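Long-range contacts in nitrosopumilus output domain-containing protein (Pyrococcus horikoshii, PDB 2P9X), which is of unknown function but binds zinc ions and, as a small all-helical domain, probably serves as an output module: residues T11-L16 with S37-A42; L64-I69 with S85-V90; A25-H30 with S54-E59. One frame throughout, in Å; residues are numbered along the deposited sequence.

Interaction 1. Residues T11-L16 with S37-A42; sequences TIILAL and SGIELA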
loop_
_atom_site.group_PDB
_atom_site.type_symbol
_atom_site.label_atom_id
_atom_site.label_comp_id
_atom_site.label_asym_id
_atom_site.label_seq_id
_atom_site.Cartn_x
_atom_site.Cartn_y
_atom_site.Cartn_z
ATOM N N THR A 11 12.708 -5.300 19.235
ATOM C CA THR A 11 11.522 -4.480 19.449
ATOM C C THR A 11 10.737 -4.364 18.150
ATOM O O THR A 11 9.510 -4.444 18.152
ATOM C CB THR A 11 11.886 -3.073 19.936
ATOM O OG1 THR A 11 12.613 -3.174 21.164
ATOM C CG2 THR A 11 10.624 -2.246 20.176
ATOM N N ILE A 12 11.445 -4.172 17.041
ATOM C CA ILE A 12 10.778 -4.060 15.750
ATOM C C ILE A 12 10.106 -5.379 15.383
ATOM O O ILE A 12 8.955 -5.401 14.955
ATOM C CB ILE A 12 11.769 -3.673 14.631
ATOM C CG1 ILE A 12 12.294 -2.258 14.880
ATOM C CG2 ILE A 12 11.067 -3.739 13.272
ATOM C CD1 ILE A 12 13.275 -1.772 13.825
ATOM N N ILE A 13 10.824 -6.480 15.563
ATOM C CA ILE A 13 10.273 -7.788 15.254
ATOM C C ILE A 13 8.987 -8.043 16.045
ATOM O O ILE A 13 8.008 -8.546 15.494
ATOM C CB ILE A 13 11.314 -8.889 15.537
ATOM C CG1 ILE A 13 12.400 -8.841 14.457
ATOM C CG2 ILE A 13 10.642 -10.242 15.581
ATOM C CD1 ILE A 13 13.670 -9.577 14.827
ATOM N N LEU A 14 8.979 -7.692 17.327
ATOM C CA LEU A 14 7.773 -7.900 18.132
ATOM C C LEU A 14 6.640 -7.006 17.628
ATOM O O LEU A 14 5.479 -7.411 17.622
ATOM C CB LEU A 14 8.052 -7.622 19.615
ATOM C CG LEU A 14 9.018 -8.589 20.303
ATOM C CD1 LEU A 14 9.262 -8.128 21.729
ATOM C CD2 LEU A 14 8.451 -10.003 20.288
ATOM N N ALA A 15 6.979 -5.796 17.189
ATOM C CA ALA A 15 5.962 -4.882 16.670
ATOM C C ALA A 15 5.333 -5.474 15.407
ATOM O O ALA A 15 4.117 -5.424 15.227
ATOM C CB ALA A 15 6.576 -3.516 16.367
ATOM N N LEU A 16 6.157 -6.047 14.533
ATOM C CA LEU A 16 5.629 -6.626 13.302
ATOM C C LEU A 16 4.695 -7.790 13.619
ATOM O O LEU A 16 3.650 -7.942 12.991
ATOM C CB LEU A 16 6.767 -7.107 12.395
ATOM C CG LEU A 16 7.833 -6.075 12.006
ATOM C CD1 LEU A 16 8.864 -6.750 11.111
ATOM C CD2 LEU A 16 7.199 -4.880 11.299
ATOM N N SER A 37 19.213 -7.954 2.943
ATOM C CA SER A 37 19.335 -7.584 4.347
ATOM C C SER A 37 18.143 -8.064 5.154
ATOM O O SER A 37 17.111 -8.439 4.594
ATOM C CB SER A 37 19.427 -6.063 4.491
ATOM O OG SER A 37 20.561 -5.547 3.820
ATOM N N GLY A 38 18.305 -8.042 6.473
ATOM C CA GLY A 38 17.241 -8.428 7.384
ATOM C C GLY A 38 16.761 -7.195 8.131
ATOM O O GLY A 38 17.158 -6.072 7.800
ATOM N N ILE A 39 15.924 -7.398 9.145
ATOM C CA ILE A 39 15.366 -6.300 9.935
ATOM C C ILE A 39 16.434 -5.496 10.666
ATOM O O ILE A 39 16.210 -4.337 11.035
ATOM C CB ILE A 39 14.322 -6.834 10.960
ATOM C CG1 ILE A 39 13.131 -7.438 10.215
ATOM C CG2 ILE A 39 13.816 -5.706 11.858
ATOM C CD1 ILE A 39 12.356 -6.431 9.402
ATOM N N GLU A 40 17.597 -6.108 10.869
ATOM C CA GLU A 40 18.693 -5.429 11.555
ATOM C C GLU A 40 19.143 -4.193 10.774
ATOM O O GLU A 40 19.903 -3.365 11.278
ATOM C CB GLU A 40 19.870 -6.391 11.748
ATOM C CG GLU A 40 20.332 -7.094 10.480
ATOM C CD GLU A 40 19.533 -8.354 10.147
ATOM O OE1 GLU A 40 18.465 -8.581 10.755
ATOM O OE2 GLU A 40 19.991 -9.122 9.274
ATOM N N LEU A 41 18.680 -4.075 9.533
ATOM C CA LEU A 41 19.018 -2.927 8.697
ATOM C C LEU A 41 18.499 -1.642 9.336
ATOM O O LEU A 41 19.038 -0.560 9.097
ATOM C CB LEU A 41 18.388 -3.080 7.307
ATOM C CG LEU A 41 18.645 -1.937 6.321
ATOM C CD1 LEU A 41 20.132 -1.871 5.986
ATOM C CD2 LEU A 41 17.830 -2.162 5.052
ATOM N N ALA A 42 17.438 -1.760 10.135
ATOM C CA ALA A 42 16.856 -0.596 10.797
ATOM C C ALA A 42 17.905 0.092 11.662
ATOM O O ALA A 42 17.943 1.317 11.749
ATOM C CB ALA A 42 15.660 -1.012 11.642
#

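Interaction 2. Residues L64-I69 with S85-V90; sequences LLEMVI and SLEELV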
loop_
_atom_site.group_PDB
_atom_site.type_symbol
_atom_site.label_atom_id
_atom_site.label_comp_id
_atom_site.label_asym_id
_atom_site.label_seq_id
_atom_site.Cartn_x
_atom_site.Cartn_y
_atom_site.Cartn_z
ATOM N N LEU A 64 3.741 5.320 9.369
ATOM C CA LEU A 64 2.981 4.684 10.442
ATOM C C LEU A 64 3.860 3.667 11.171
ATOM O O LEU A 64 3.864 3.618 12.400
ATOM C CB LEU A 64 1.719 4.009 9.877
ATOM C CG LEU A 64 0.587 4.963 9.460
ATOM C CD1 LEU A 64 -0.495 4.210 8.702
ATOM C CD2 LEU A 64 -0.010 5.616 10.708
ATOM N N LEU A 65 4.610 2.860 10.420
ATOM C CA LEU A 65 5.492 1.873 11.039
ATOM C C LEU A 65 6.561 2.584 11.871
ATOM O O LEU A 65 6.885 2.162 12.983
ATOM C CB LEU A 65 6.164 1.000 9.971
ATOM C CG LEU A 65 7.155 -0.031 10.521
ATOM C CD1 LEU A 65 6.438 -1.009 11.448
ATOM C CD2 LEU A 65 7.811 -0.770 9.362
ATOM N N GLU A 66 7.100 3.673 11.333
ATOM C CA GLU A 66 8.121 4.438 12.043
ATOM C C GLU A 66 7.558 4.910 13.384
ATOM O O GLU A 66 8.191 4.746 14.426
ATOM C CB GLU A 66 8.556 5.643 11.203
ATOM C CG GLU A 66 9.747 6.405 11.764
ATOM C CD GLU A 66 10.183 7.559 10.872
ATOM O OE1 GLU A 66 9.310 8.268 10.321
ATOM O OE2 GLU A 66 11.403 7.771 10.728
ATOM N N MET A 67 6.360 5.486 13.353
ATOM C CA MET A 67 5.726 5.974 14.574
ATOM C C MET A 67 5.530 4.849 15.582
ATOM O O MET A 67 5.775 5.026 16.779
ATOM C CB MET A 67 4.385 6.620 14.236
ATOM C CG MET A 67 4.545 7.963 13.548
ATOM S SD MET A 67 3.035 8.544 12.763
ATOM C CE MET A 67 2.058 8.970 14.205
ATOM N N VAL A 68 5.087 3.694 15.099
ATOM C CA VAL A 68 4.872 2.548 15.964
ATOM C C VAL A 68 6.191 2.055 16.566
ATOM O O VAL A 68 6.256 1.753 17.755
ATOM C CB VAL A 68 4.176 1.407 15.193
ATOM C CG1 VAL A 68 4.201 0.133 16.010
ATOM C CG2 VAL A 68 2.731 1.802 14.889
ATOM N N ILE A 69 7.250 2.001 15.761
ATOM C CA ILE A 69 8.542 1.548 16.268
ATOM C C ILE A 69 9.058 2.476 17.365
ATOM O O ILE A 69 9.526 2.020 18.409
ATOM C CB ILE A 69 9.605 1.470 15.139
ATOM C CG1 ILE A 69 9.248 0.342 14.170
ATOM C CG2 ILE A 69 10.996 1.244 15.741
ATOM C CD1 ILE A 69 10.100 0.326 12.907
ATOM N N SER A 85 12.169 10.442 14.539
ATOM C CA SER A 85 12.471 9.700 13.319
ATOM C C SER A 85 13.319 8.488 13.692
ATOM O O SER A 85 13.961 8.473 14.742
ATOM C CB SER A 85 13.252 10.568 12.331
ATOM O OG SER A 85 14.573 10.792 12.789
ATOM N N LEU A 86 13.330 7.479 12.832
ATOM C CA LEU A 86 14.114 6.284 13.107
ATOM C C LEU A 86 15.606 6.629 13.193
ATOM O O LEU A 86 16.332 6.044 13.997
ATOM C CB LEU A 86 13.869 5.228 12.023
ATOM C CG LEU A 86 14.483 3.846 12.248
ATOM C CD1 LEU A 86 13.880 3.201 13.494
ATOM C CD2 LEU A 86 14.216 2.980 11.031
ATOM N N GLU A 87 16.059 7.578 12.371
ATOM C CA GLU A 87 17.465 7.982 12.386
ATOM C C GLU A 87 17.828 8.564 13.743
ATOM O O GLU A 87 18.877 8.238 14.308
ATOM C CB GLU A 87 17.760 9.020 11.297
ATOM C CG GLU A 87 17.720 8.463 9.893
ATOM C CD GLU A 87 16.377 8.663 9.225
ATOM O OE1 GLU A 87 15.347 8.663 9.930
ATOM O OE2 GLU A 87 16.358 8.813 7.987
ATOM N N GLU A 88 16.966 9.432 14.262
ATOM C CA GLU A 88 17.206 10.032 15.568
ATOM C C GLU A 88 17.130 8.962 16.650
ATOM O O GLU A 88 17.853 9.021 17.647
ATOM C CB GLU A 88 16.172 11.118 15.864
ATOM C CG GLU A 88 16.316 12.358 15.008
ATOM C CD GLU A 88 15.241 13.392 15.290
ATOM O OE1 GLU A 88 14.374 13.145 16.158
ATOM O OE2 GLU A 88 15.265 14.455 14.636
ATOM N N LEU A 89 16.248 7.981 16.453
ATOM C CA LEU A 89 16.078 6.904 17.424
ATOM C C LEU A 89 17.349 6.068 17.543
ATOM O O LEU A 89 17.770 5.712 18.647
ATOM C CB LEU A 89 14.904 6.004 17.022
ATOM C CG LEU A 89 14.528 4.896 18.011
ATOM C CD1 LEU A 89 13.958 5.511 19.287
ATOM C CD2 LEU A 89 13.515 3.952 17.371
ATOM N N VAL A 90 17.957 5.749 16.404
ATOM C CA VAL A 90 19.182 4.961 16.395
ATOM C C VAL A 90 20.305 5.778 17.022
ATOM O O VAL A 90 21.126 5.251 17.773
ATOM C CB VAL A 90 19.568 4.553 14.953
ATOM C CG1 VAL A 90 20.955 3.926 14.930
ATOM C CG2 VAL A 90 18.534 3.562 14.414
#

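Interaction 3. Residues A25-H30 with S54-E59; sequences AVLEAH and SKLFGE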
loop_
_atom_site.group_PDB
_atom_site.type_symbol
_atom_site.label_atom_id
_atom_site.label_comp_id
_atom_site.label_asym_id
_atom_site.label_seq_id
_atom_site.Cartn_x
_atom_site.Cartn_y
_atom_site.Cartn_z
ATOM N N ALA A 25 7.235 -11.970 7.804
ATOM C CA ALA A 25 7.640 -12.699 6.605
ATOM C C ALA A 25 7.605 -11.822 5.362
ATOM O O ALA A 25 8.486 -11.905 4.505
ATOM C CB ALA A 25 6.741 -13.901 6.402
ATOM N N VAL A 26 6.579 -10.986 5.254
ATOM C CA VAL A 26 6.450 -10.117 4.092
ATOM C C VAL A 26 7.560 -9.073 4.033
ATOM O O VAL A 26 8.213 -8.908 2.998
ATOM C CB VAL A 26 5.061 -9.441 4.083
ATOM C CG1 VAL A 26 4.998 -8.347 3.025
ATOM C CG2 VAL A 26 3.997 -10.502 3.804
ATOM N N LEU A 27 7.788 -8.365 5.132
ATOM C CA LEU A 27 8.841 -7.356 5.114
ATOM C C LEU A 27 10.208 -8.008 4.918
ATOM O O LEU A 27 11.042 -7.496 4.180
ATOM C CB LEU A 27 8.829 -6.532 6.409
ATOM C CG LEU A 27 9.899 -5.436 6.525
ATOM C CD1 LEU A 27 9.873 -4.508 5.318
ATOM C CD2 LEU A 27 9.641 -4.647 7.811
ATOM N N GLU A 28 10.441 -9.143 5.566
ATOM C CA GLU A 28 11.733 -9.803 5.415
ATOM C C GLU A 28 11.963 -10.293 3.989
ATOM O O GLU A 28 13.079 -10.245 3.486
ATOM C CB GLU A 28 11.868 -10.939 6.423
ATOM C CG GLU A 28 12.424 -10.425 7.741
ATOM C CD GLU A 28 12.129 -11.316 8.915
ATOM O OE1 GLU A 28 11.519 -12.390 8.722
ATOM O OE2 GLU A 28 12.493 -10.923 10.047
ATOM N N ALA A 29 10.909 -10.752 3.326
ATOM C CA ALA A 29 11.068 -11.197 1.944
ATOM C C ALA A 29 11.471 -10.004 1.085
ATOM O O ALA A 29 12.313 -10.116 0.196
ATOM C CB ALA A 29 9.766 -11.789 1.429
ATOM N N HIS A 30 10.843 -8.861 1.345
ATOM C CA HIS A 30 11.132 -7.634 0.614
ATOM C C HIS A 30 12.567 -7.164 0.840
ATOM O O HIS A 30 13.274 -6.842 -0.107
ATOM C CB HIS A 30 10.158 -6.543 1.050
ATOM C CG HIS A 30 10.429 -5.209 0.432
ATOM N ND1 HIS A 30 10.249 -4.960 -0.912
ATOM C CD2 HIS A 30 10.840 -4.042 0.980
ATOM C CE1 HIS A 30 10.533 -3.695 -1.165
ATOM N NE2 HIS A 30 10.895 -3.115 -0.032
ATOM N N SER A 54 9.131 2.114 2.529
ATOM C CA SER A 54 8.338 3.014 1.701
ATOM C C SER A 54 8.148 2.392 0.317
ATOM O O SER A 54 7.094 2.537 -0.292
ATOM C CB SER A 54 9.026 4.377 1.565
ATOM O OG SER A 54 8.187 5.292 0.871
ATOM N N LYS A 55 9.163 1.689 -0.174
ATOM C CA LYS A 55 9.045 1.052 -1.486
ATOM C C LYS A 55 8.068 -0.120 -1.449
ATOM O O LYS A 55 7.461 -0.466 -2.458
ATOM C CB LYS A 55 10.413 0.587 -1.984
ATOM C CG LYS A 55 11.196 1.703 -2.653
ATOM C CD LYS A 55 12.651 1.344 -2.857
ATOM C CE LYS A 55 13.395 2.506 -3.501
ATOM N NZ LYS A 55 14.850 2.225 -3.630
ATOM N N LEU A 56 7.897 -0.717 -0.277
ATOM C CA LEU A 56 6.983 -1.840 -0.141
ATOM C C LEU A 56 5.512 -1.437 -0.071
ATOM O O LEU A 56 4.684 -1.944 -0.830
ATOM C CB LEU A 56 7.348 -2.650 1.110
ATOM C CG LEU A 56 6.452 -3.836 1.474
ATOM C CD1 LEU A 56 6.399 -4.843 0.331
ATOM C CD2 LEU A 56 7.002 -4.496 2.735
ATOM N N PHE A 57 5.195 -0.504 0.825
ATOM C CA PHE A 57 3.813 -0.082 1.037
ATOM C C PHE A 57 3.505 1.391 0.801
ATOM O O PHE A 57 2.354 1.795 0.921
ATOM C CB PHE A 57 3.395 -0.405 2.472
ATOM C CG PHE A 57 3.405 -1.870 2.807
ATOM C CD1 PHE A 57 2.616 -2.766 2.100
ATOM C CD2 PHE A 57 4.153 -2.338 3.888
ATOM C CE1 PHE A 57 2.560 -4.113 2.467
ATOM C CE2 PHE A 57 4.103 -3.684 4.265
ATOM C CZ PHE A 57 3.304 -4.568 3.553
ATOM N N GLY A 58 4.518 2.189 0.495
ATOM C CA GLY A 58 4.281 3.607 0.297
ATOM C C GLY A 58 4.757 4.381 1.509
ATOM O O GLY A 58 5.014 3.792 2.557
ATOM N N GLU A 59 4.854 5.703 1.381
ATOM C CA GLU A 59 5.347 6.536 2.472
ATOM C C GLU A 59 4.408 6.687 3.664
ATOM O O GLU A 59 4.862 6.844 4.800
ATOM C CB GLU A 59 5.722 7.917 1.936
ATOM C CG GLU A 59 6.420 8.790 2.956
ATOM C CD GLU A 59 6.830 10.125 2.376
ATOM O OE1 GLU A 59 7.584 10.127 1.380
ATOM O OE2 GLU A 59 6.399 11.166 2.919
#

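Interaction 1. Residues T11-L16 with S37-A42
Ile39 lays its CG2 branch against Ile12, the two isoleucines meeting at a slant with CG2 of Ile39 3.7 Å from CG2 of Ile12. Ile39 is the hub of this contact: its two branches serve different partners on helix 3-19. CG2 takes Ile12 and, more distantly, Ile13, whose CG1 lies 4.3 Å from it. The other branch runs down to Leu16, where CD1 of Ile39 and CD1 of Leu16 come together tip to tip at 3.9 Å. Ile12 is forked in the same way. Its CG2, anti to the backbone N, goes to Ile39, while its CG1 branch is fully extended (chi2 -180°) and sends CD1 to CB of Ala42. That last pair is only 3.3 Å apart, tighter than ordinary van der Waals contact, and a methyl group is all that Ala42 presents there.

The backbone brings Ile39 and Ala42 to face helix 3-19. A type I beta turn from Gly38 to Leu41 holds Ile39 near its start and leads into helix 41-44, and Ala42 N bonds Ile39 O at 3.0 Å. The turn and the start of helix 41-44 thus offer Ile39 and Ala42 on the side facing the helix, whereas Glu40 points its CB away. Other helices continue the packing: Ile39 also touches Leu27 and Glu28, Ile12 lies on Ile69, and Ala42 on Phe49.

Glu28 and Glu24, zinc ligands of this protein, though no zinc is bound to them in this chain, have their side chains about 4 Å from those of Ile39 and Ile13 respectively. No hydrogen bond or ion pair joins the two segments. Their union therefore rests on the fit of branched hydrocarbon against hydrocarbon, and whatever specificity it has probably comes from shape.

Interaction 2. Residues L64-I69 with S85-V90
Glu66 reaches from helix 59-76 to the first turn of helix 86-97, where its OE2 accepts from Leu86 N at 2.9 Å. The bond is nearly straight (164° at the hydrogen), and the donor comes in on the anti side of the carboxylate, tilted 31° from its plane. An extended chain, with CG anti to the backbone N, carries the carboxylate across; OE2 also rests 3.4 Å from CA of Ser85. Arg63 and Lys50 add salt bridges to OE1 and OE2 respectively and probably favour the charged form of this buried acid.

The closely packed part lies one turn further on. CG2 of Ile69 faces the notch formed by two leucines of the facing helix, 4.1 Å from CD1 of Leu86 and 4.0 Å from CD2 of Leu89. Ile12 and Leu8 of helix 3-19 extend this apolar layer, touching Ile69 and Leu89 respectively, while Leu86 also lies on Phe49.

The other side is looser and partly exposed. Glu87 covers little of the opposite helix, and its OE1 stands 4.1 Å from OE2 of Glu66, a like-charge approach that Lys50, weakly paired with Glu87, probably eases. Ser85, also partly exposed, turns its hydroxyl back to accept from Glu88 N at 3.1 Å.

The two segment axes stay 10.7 Å apart at an angle of 26°. Ser85 is a serine N-cap, and Glu66 takes up another amide of the same helix start, so that a helix N-terminus is secured both from within and by a carboxylate of the neighbouring helix, inside an all-helical domain.

Interaction 3. Residues A25-H30 with S54-E59
Leu56 is the main bump of this helix-to-helix packing, in which helix 46-57 presses its last turn against helix 23-35 of the all-helical domain. It enters a hollow framed by Val26, Leu27 and His30, residues within about one turn of the facing helix. The roof of the hollow is the His30 ring. CB of Leu56 sits over one of its faces in a CH-pi contact, 3.8 Å from the ring centroid and 14° off the normal. The two side chains run in opposite directions alongside each other, so that CD1 of Leu56 continues beneath the ring, 4.0 Å from ND1 of His30. Lys55 CB stands at the ring edge, near its plane. The wall is formed by Leu27, whose CD1 is 3.9 Å from CD2 of Leu56.

Val26 is a smaller bump in the reverse direction, crossing Phe57 at about a right angle with its CG1 4.2 Å from CZ of Phe57. In His30 a chi1 of 176° sets CG trans to the backbone N and swings the ring out across helix 46-57, and polar partners outside the two segments fix its rotation: NE2 bonds Ala52 O, and ND1 bonds Tyr60 OH of the third subunit. Replacing His30 by an alanine is likely to open a gap over Leu56 and leave Ala52 O and the Tyr60 hydroxyl of the third subunit without their imidazole partner.

More of the tetramer closes over the contact, Val26 packing on His30 of the fourth subunit. Helix 46-57 ends at Gly58, whose positive phi a side chain would find hard to adopt. Beside this exit the Phe57 ring receives on one face its own neighbour, CG of Leu56 lying 3.5 Å above the ring plane, over the centre.

In the fold
Interactions 1 and 2 have centres 11 Å apart and touch where Ala42 meets Val90 and Leu16 meets Leu65; helix 3-19, which supplies one side of interaction 1, also packs on interaction 2. Interaction 3 is about 12 Å from interaction 1, centre to centre, joined to it by Leu16 on Leu27, and about 15 Å from interaction 2 without touching it. Along the chain, interactions 1 and 3 interleave, and both close before interaction 2 opens. The interleaved pair joins the earlier helices, and interaction 2 the two last ones. Interaction 3 sits furthest from the chain's centre and meets three other subunits; interaction 2 also touches the second, while none touches interaction 1.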